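Long-range contact in DTDP-4-dehydrorhamnose reductase, rfbD ortholog (Clostridium acetobutylicum, PDB 1VL0), which probably catalyses the NAD(P)H-dependent reduction of dTDP-6-deoxy-L-lyxo-4-hexulose to dTDP-L-rhamnose, in the pathway that makes this activated sugar: residues W162-I175 with C224-T237. Numbering follows the deposited sequence.
Sequences WLYGDGNNFVKTMI and CSWYDFAVEIFRLT. With NAI (1,4-dihydronicotinamide adenine dinucleotide), chain D.
An aromatic cluster of Trp162, Phe170, Trp226 and Phe229 ties the break near the end of strand 155-164, at the nicotinamide side of the NADH pocket, and the start of helix 170-180 to helix 226-237 in this extended short-chain dehydrogenase/reductase fold. The six-membered rings of Trp162 and Trp226 stack face to face with centroids 3.8 Å apart and planes only 19° from parallel; broad, flat indoles suit this place because they offer large apolar surfaces to each other. Next to Trp162, Leu163 N gives the NADH carboxamide oxygen O7N a nearly straight hydrogen bond of 2.9 Å. With CG anti to the backbone N (chi1 -178°), Phe170 reaches from the first turn of its helix into a hole formed by Trp226, Phe229, Ala230 and Ile233. The edge of Trp226 points at one face of Phe170, CE3 lying over the ring centre, while Met174 CG covers the opposite face. Phe170 CD2 in turn rests over the face of Phe229, 3.4 Å from its CD2. Between helix segments 170-175 and 226-237, whose axes cross at -64°, Ile233 is the reciprocal knob: its branched side chain sends CD1 to Phe170, Val171 and Met174, and CG2 to Ile175 CG1. Small Ala230 leaves room for the bent selenomethionine Met174, whose SE lies 3.9 Å from Ala230 CB, and the edge of Phe234 meets Met174 O in plane, with CE1 at 3.2 Å.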
# COMPACT_ATOMS: atom_id res chain seq x y z
N TRP A 162 2.70 -16.51 -20.41
CA TRP A 162 2.86 -17.41 -21.57
C TRP A 162 4.33 -17.76 -21.70
O TRP A 162 4.93 -17.64 -22.77
CB TRP A 162 2.36 -16.73 -22.83
CG TRP A 162 0.91 -16.51 -22.89
CD1 TRP A 162 0.03 -16.30 -21.84
CD2 TRP A 162 0.12 -16.40 -24.08
NE1 TRP A 162 -1.24 -16.09 -22.32
CE2 TRP A 162 -1.22 -16.17 -23.68
CE3 TRP A 162 0.40 -16.54 -25.44
CZ2 TRP A 162 -2.26 -16.07 -24.60
CZ3 TRP A 162 -0.60 -16.42 -26.32
CH2 TRP A 162 -1.93 -16.19 -25.91
N LEU A 163 4.90 -18.23 -20.61
CA LEU A 163 6.35 -18.32 -20.51
C LEU A 163 6.92 -19.69 -20.93
O LEU A 163 6.45 -20.75 -20.48
CB LEU A 163 6.78 -18.04 -19.07
CG LEU A 163 8.26 -17.90 -18.83
CD1 LEU A 163 8.80 -16.67 -19.49
CD2 LEU A 163 8.54 -17.90 -17.32
N TYR A 164 7.96 -19.68 -21.76
CA TYR A 164 8.58 -20.92 -22.21
C TYR A 164 10.08 -20.82 -22.04
O TYR A 164 10.68 -19.76 -22.12
CB TYR A 164 8.19 -21.29 -23.67
CG TYR A 164 8.60 -20.24 -24.70
CD1 TYR A 164 9.85 -20.24 -25.24
CD2 TYR A 164 7.72 -19.26 -25.09
CE1 TYR A 164 10.24 -19.29 -26.15
CE2 TYR A 164 8.09 -18.31 -25.98
CZ TYR A 164 9.34 -18.35 -26.54
OH TYR A 164 9.74 -17.38 -27.40
N GLY A 165 10.67 -21.96 -21.80
CA GLY A 165 12.12 -22.08 -21.63
C GLY A 165 12.47 -23.53 -21.30
O GLY A 165 11.84 -24.47 -21.79
N ASP A 166 13.48 -23.68 -20.45
CA ASP A 166 14.04 -24.95 -20.09
C ASP A 166 13.16 -25.69 -19.03
O ASP A 166 13.47 -25.76 -17.83
CB ASP A 166 15.46 -24.74 -19.60
CG ASP A 166 16.26 -26.04 -19.49
OD1 ASP A 166 15.71 -27.11 -19.83
OD2 ASP A 166 17.45 -26.06 -19.12
N GLY A 167 12.03 -26.22 -19.49
CA GLY A 167 11.11 -26.94 -18.63
C GLY A 167 9.88 -27.23 -19.46
O GLY A 167 9.88 -26.99 -20.69
N ASN A 168 8.82 -27.69 -18.81
CA ASN A 168 7.56 -27.96 -19.49
C ASN A 168 6.89 -26.66 -19.88
O ASN A 168 6.98 -25.71 -19.16
CB ASN A 168 6.63 -28.75 -18.56
CG ASN A 168 7.02 -30.22 -18.46
OD1 ASN A 168 7.62 -30.79 -19.40
ND2 ASN A 168 6.69 -30.84 -17.32
N ASN A 169 6.22 -26.64 -21.03
CA ASN A 169 5.58 -25.46 -21.52
C ASN A 169 4.77 -25.76 -22.79
O ASN A 169 4.74 -26.89 -23.28
CB ASN A 169 6.61 -24.36 -21.79
CG ASN A 169 7.58 -24.73 -22.88
OD1 ASN A 169 7.18 -24.93 -24.02
ND2 ASN A 169 8.87 -24.80 -22.55
N PHE A 170 4.09 -24.75 -23.30
CA PHE A 170 3.15 -24.91 -24.41
C PHE A 170 3.84 -25.30 -25.68
O PHE A 170 3.28 -26.01 -26.52
CB PHE A 170 2.42 -23.59 -24.63
CG PHE A 170 1.40 -23.63 -25.72
CD1 PHE A 170 0.19 -24.22 -25.51
CD2 PHE A 170 1.65 -23.03 -26.94
CE1 PHE A 170 -0.78 -24.19 -26.51
CE2 PHE A 170 0.71 -23.02 -27.92
CZ PHE A 170 -0.50 -23.61 -27.72
N VAL A 171 5.08 -24.84 -25.84
CA VAL A 171 5.86 -25.16 -27.03
C VAL A 171 6.12 -26.67 -27.10
O VAL A 171 5.79 -27.32 -28.11
CB VAL A 171 7.17 -24.34 -27.13
CG1 VAL A 171 7.94 -24.69 -28.38
CG2 VAL A 171 6.88 -22.86 -27.11
N LYS A 172 6.70 -27.20 -26.02
CA LYS A 172 6.96 -28.64 -25.92
C LYS A 172 5.69 -29.49 -26.03
O LYS A 172 5.66 -30.52 -26.72
CB LYS A 172 7.73 -28.95 -24.63
CG LYS A 172 9.15 -28.41 -24.63
CD LYS A 172 9.95 -28.92 -23.40
CE LYS A 172 11.36 -28.39 -23.34
NZ LYS A 172 12.11 -29.02 -22.16
N THR A 173 4.64 -29.04 -25.37
CA THR A 173 3.34 -29.69 -25.46
C THR A 173 2.80 -29.79 -26.88
O THR A 173 2.42 -30.87 -27.33
CB THR A 173 2.37 -28.92 -24.57
OG1 THR A 173 2.81 -29.06 -23.21
CG2 THR A 173 0.97 -29.53 -24.60
N MSE A 174 2.76 -28.66 -27.57
CA MSE A 174 2.34 -28.62 -28.95
C MSE A 174 3.16 -29.51 -29.84
O MSE A 174 2.61 -30.17 -30.69
CB MSE A 174 2.43 -27.20 -29.50
CG MSE A 174 1.28 -26.32 -29.13
SE MSE A 174 -0.54 -27.05 -29.61
CE MSE A 174 -1.04 -27.51 -27.83
N ILE A 175 4.49 -29.47 -29.69
CA ILE A 175 5.40 -30.32 -30.45
C ILE A 175 5.06 -31.76 -30.24
O ILE A 175 4.95 -32.50 -31.21
CB ILE A 175 6.90 -30.03 -30.11
CG1 ILE A 175 7.30 -28.70 -30.76
CG2 ILE A 175 7.82 -31.12 -30.66
CD1 ILE A 175 8.62 -28.08 -30.28
N CYS A 224 -0.78 -12.22 -29.93
CA CYS A 224 -1.44 -13.29 -30.66
C CYS A 224 -2.34 -14.13 -29.74
O CYS A 224 -2.37 -13.93 -28.54
CB CYS A 224 -0.40 -14.16 -31.36
SG CYS A 224 0.65 -15.15 -30.24
N SER A 225 -3.10 -15.03 -30.34
CA SER A 225 -3.84 -16.05 -29.60
C SER A 225 -2.99 -17.30 -29.43
O SER A 225 -1.96 -17.44 -30.11
CB SER A 225 -5.11 -16.44 -30.36
OG SER A 225 -4.75 -17.16 -31.54
N TRP A 226 -3.45 -18.23 -28.57
CA TRP A 226 -2.79 -19.55 -28.45
C TRP A 226 -2.78 -20.31 -29.77
O TRP A 226 -1.79 -21.00 -30.07
CB TRP A 226 -3.41 -20.43 -27.37
CG TRP A 226 -3.21 -19.95 -25.99
CD1 TRP A 226 -4.16 -19.34 -25.19
CD2 TRP A 226 -2.03 -20.05 -25.18
NE1 TRP A 226 -3.63 -19.05 -23.96
CE2 TRP A 226 -2.32 -19.46 -23.93
CE3 TRP A 226 -0.74 -20.56 -25.41
CZ2 TRP A 226 -1.39 -19.39 -22.90
CZ3 TRP A 226 0.19 -20.47 -24.40
CH2 TRP A 226 -0.13 -19.89 -23.15
N TYR A 227 -3.86 -20.17 -30.54
CA TYR A 227 -3.97 -20.73 -31.88
C TYR A 227 -2.81 -20.20 -32.78
O TYR A 227 -2.06 -20.96 -33.37
CB TYR A 227 -5.36 -20.45 -32.47
CG TYR A 227 -5.44 -20.67 -33.97
CD1 TYR A 227 -5.55 -21.96 -34.51
CD2 TYR A 227 -5.32 -19.60 -34.85
CE1 TYR A 227 -5.58 -22.16 -35.87
CE2 TYR A 227 -5.35 -19.78 -36.20
CZ TYR A 227 -5.47 -21.07 -36.72
OH TYR A 227 -5.51 -21.24 -38.08
N ASP A 228 -2.62 -18.89 -32.82
CA ASP A 228 -1.57 -18.30 -33.61
C ASP A 228 -0.18 -18.81 -33.14
O ASP A 228 0.74 -19.02 -33.93
CB ASP A 228 -1.56 -16.80 -33.46
CG ASP A 228 -2.80 -16.11 -33.99
OD1 ASP A 228 -3.34 -16.56 -35.02
OD2 ASP A 228 -3.27 -15.10 -33.41
N PHE A 229 -0.04 -18.98 -31.84
CA PHE A 229 1.21 -19.46 -31.22
C PHE A 229 1.50 -20.88 -31.76
O PHE A 229 2.59 -21.15 -32.27
CB PHE A 229 1.01 -19.41 -29.72
CG PHE A 229 2.23 -19.66 -28.88
CD1 PHE A 229 3.51 -19.86 -29.40
CD2 PHE A 229 2.09 -19.69 -27.50
CE1 PHE A 229 4.61 -20.08 -28.56
CE2 PHE A 229 3.20 -19.90 -26.67
CZ PHE A 229 4.45 -20.12 -27.21
N ALA A 230 0.47 -21.74 -31.73
CA ALA A 230 0.58 -23.12 -32.23
C ALA A 230 0.93 -23.16 -33.72
O ALA A 230 1.83 -23.89 -34.15
CB ALA A 230 -0.70 -23.88 -31.96
N VAL A 231 0.24 -22.36 -34.52
CA VAL A 231 0.47 -22.30 -35.95
C VAL A 231 1.92 -21.90 -36.25
O VAL A 231 2.56 -22.47 -37.15
CB VAL A 231 -0.54 -21.32 -36.62
CG1 VAL A 231 -0.19 -21.04 -38.09
CG2 VAL A 231 -1.92 -21.93 -36.57
N GLU A 232 2.46 -20.96 -35.50
CA GLU A 232 3.85 -20.56 -35.71
C GLU A 232 4.80 -21.65 -35.27
O GLU A 232 5.79 -21.89 -35.94
CB GLU A 232 4.14 -19.24 -35.04
CG GLU A 232 5.57 -18.72 -35.18
CD GLU A 232 5.92 -18.21 -36.57
OE1 GLU A 232 5.07 -18.24 -37.50
OE2 GLU A 232 7.05 -17.74 -36.73
N ILE A 233 4.51 -22.31 -34.15
CA ILE A 233 5.35 -23.44 -33.67
C ILE A 233 5.49 -24.52 -34.77
O ILE A 233 6.60 -25.00 -35.05
CB ILE A 233 4.75 -24.08 -32.40
CG1 ILE A 233 4.91 -23.15 -31.17
CG2 ILE A 233 5.42 -25.41 -32.09
CD1 ILE A 233 3.97 -23.45 -30.01
N PHE A 234 4.36 -24.89 -35.37
CA PHE A 234 4.36 -25.94 -36.40
C PHE A 234 4.97 -25.46 -37.75
O PHE A 234 5.68 -26.23 -38.42
CB PHE A 234 2.94 -26.49 -36.58
CG PHE A 234 2.40 -27.17 -35.34
CD1 PHE A 234 3.19 -28.09 -34.63
CD2 PHE A 234 1.12 -26.88 -34.87
CE1 PHE A 234 2.69 -28.71 -33.50
CE2 PHE A 234 0.60 -27.51 -33.73
CZ PHE A 234 1.39 -28.42 -33.04
N ARG A 235 4.78 -24.18 -38.08
CA ARG A 235 5.51 -23.59 -39.18
C ARG A 235 7.03 -23.66 -39.00
O ARG A 235 7.77 -24.05 -39.92
CB ARG A 235 5.08 -22.15 -39.41
CG ARG A 235 5.58 -21.55 -40.71
CD ARG A 235 5.49 -20.04 -40.82
NE ARG A 235 6.42 -19.34 -39.92
CZ ARG A 235 7.70 -19.08 -40.19
NH1 ARG A 235 8.25 -19.45 -41.32
NH2 ARG A 235 8.46 -18.48 -39.30
N LEU A 236 7.49 -23.35 -37.81
CA LEU A 236 8.93 -23.36 -37.53
C LEU A 236 9.54 -24.76 -37.47
O LEU A 236 10.70 -24.97 -37.86
CB LEU A 236 9.20 -22.63 -36.21
CG LEU A 236 9.12 -21.10 -36.22
CD1 LEU A 236 9.10 -20.57 -34.79
CD2 LEU A 236 10.26 -20.46 -36.99
N THR A 237 8.79 -25.73 -36.95
CA THR A 237 9.34 -27.10 -36.76
C THR A 237 9.17 -27.95 -38.02
O THR A 237 9.88 -28.94 -38.21
CB THR A 237 8.63 -27.82 -35.61
OG1 THR A 237 7.21 -27.66 -35.81
CG2 THR A 237 8.94 -27.18 -34.28
PA NAI D . 8.64 -23.45 -13.02
O1A NAI D . 7.34 -24.13 -12.68
O2A NAI D . 9.28 -23.95 -14.28
O5B NAI D . 9.56 -23.54 -11.71
C5B NAI D . 9.01 -23.12 -10.48
C4B NAI D . 9.81 -23.66 -9.30
O4B NAI D . 9.04 -23.54 -8.11
C3B NAI D . 10.16 -25.15 -9.37
O3B NAI D . 11.56 -25.32 -9.51
C2B NAI D . 9.63 -25.68 -8.03
O2B NAI D . 10.32 -26.81 -7.51
C1B NAI D . 9.72 -24.39 -7.20
N9A NAI D . 9.16 -24.39 -5.84
C8A NAI D . 7.92 -24.86 -5.50
N7A NAI D . 7.77 -24.73 -4.16
C5A NAI D . 8.89 -24.19 -3.62
C6A NAI D . 9.23 -23.87 -2.31
N6A NAI D . 8.39 -24.09 -1.31
N1A NAI D . 10.47 -23.32 -2.05
C2A NAI D . 11.36 -23.09 -3.10
N3A NAI D . 11.04 -23.44 -4.39
C4A NAI D . 9.80 -23.98 -4.67
O3 NAI D . 8.37 -21.87 -13.05
PN NAI D . 8.57 -20.86 -14.31
O1N NAI D . 9.96 -20.38 -14.38
O2N NAI D . 7.78 -21.39 -15.45
O5D NAI D . 7.84 -19.57 -13.67
C5D NAI D . 8.64 -18.54 -13.11
C4D NAI D . 7.76 -17.43 -12.60
O4D NAI D . 6.93 -16.89 -13.65
C3D NAI D . 6.83 -17.90 -11.48
O3D NAI D . 6.99 -16.95 -10.47
C2D NAI D . 5.42 -17.87 -12.08
O2D NAI D . 4.34 -17.57 -11.21
C1D NAI D . 5.60 -16.79 -13.15
N1N NAI D . 4.69 -16.92 -14.29
C2N NAI D . 4.90 -17.94 -15.19
C3N NAI D . 4.04 -18.04 -16.28
C7N NAI D . 3.99 -19.30 -17.09
O7N NAI D . 3.35 -19.24 -18.33
N7N NAI D . 4.54 -20.43 -16.62
C4N NAI D . 3.00 -17.11 -16.44
C5N NAI D . 2.80 -16.08 -15.52
C6N NAI D . 3.68 -16.02 -14.44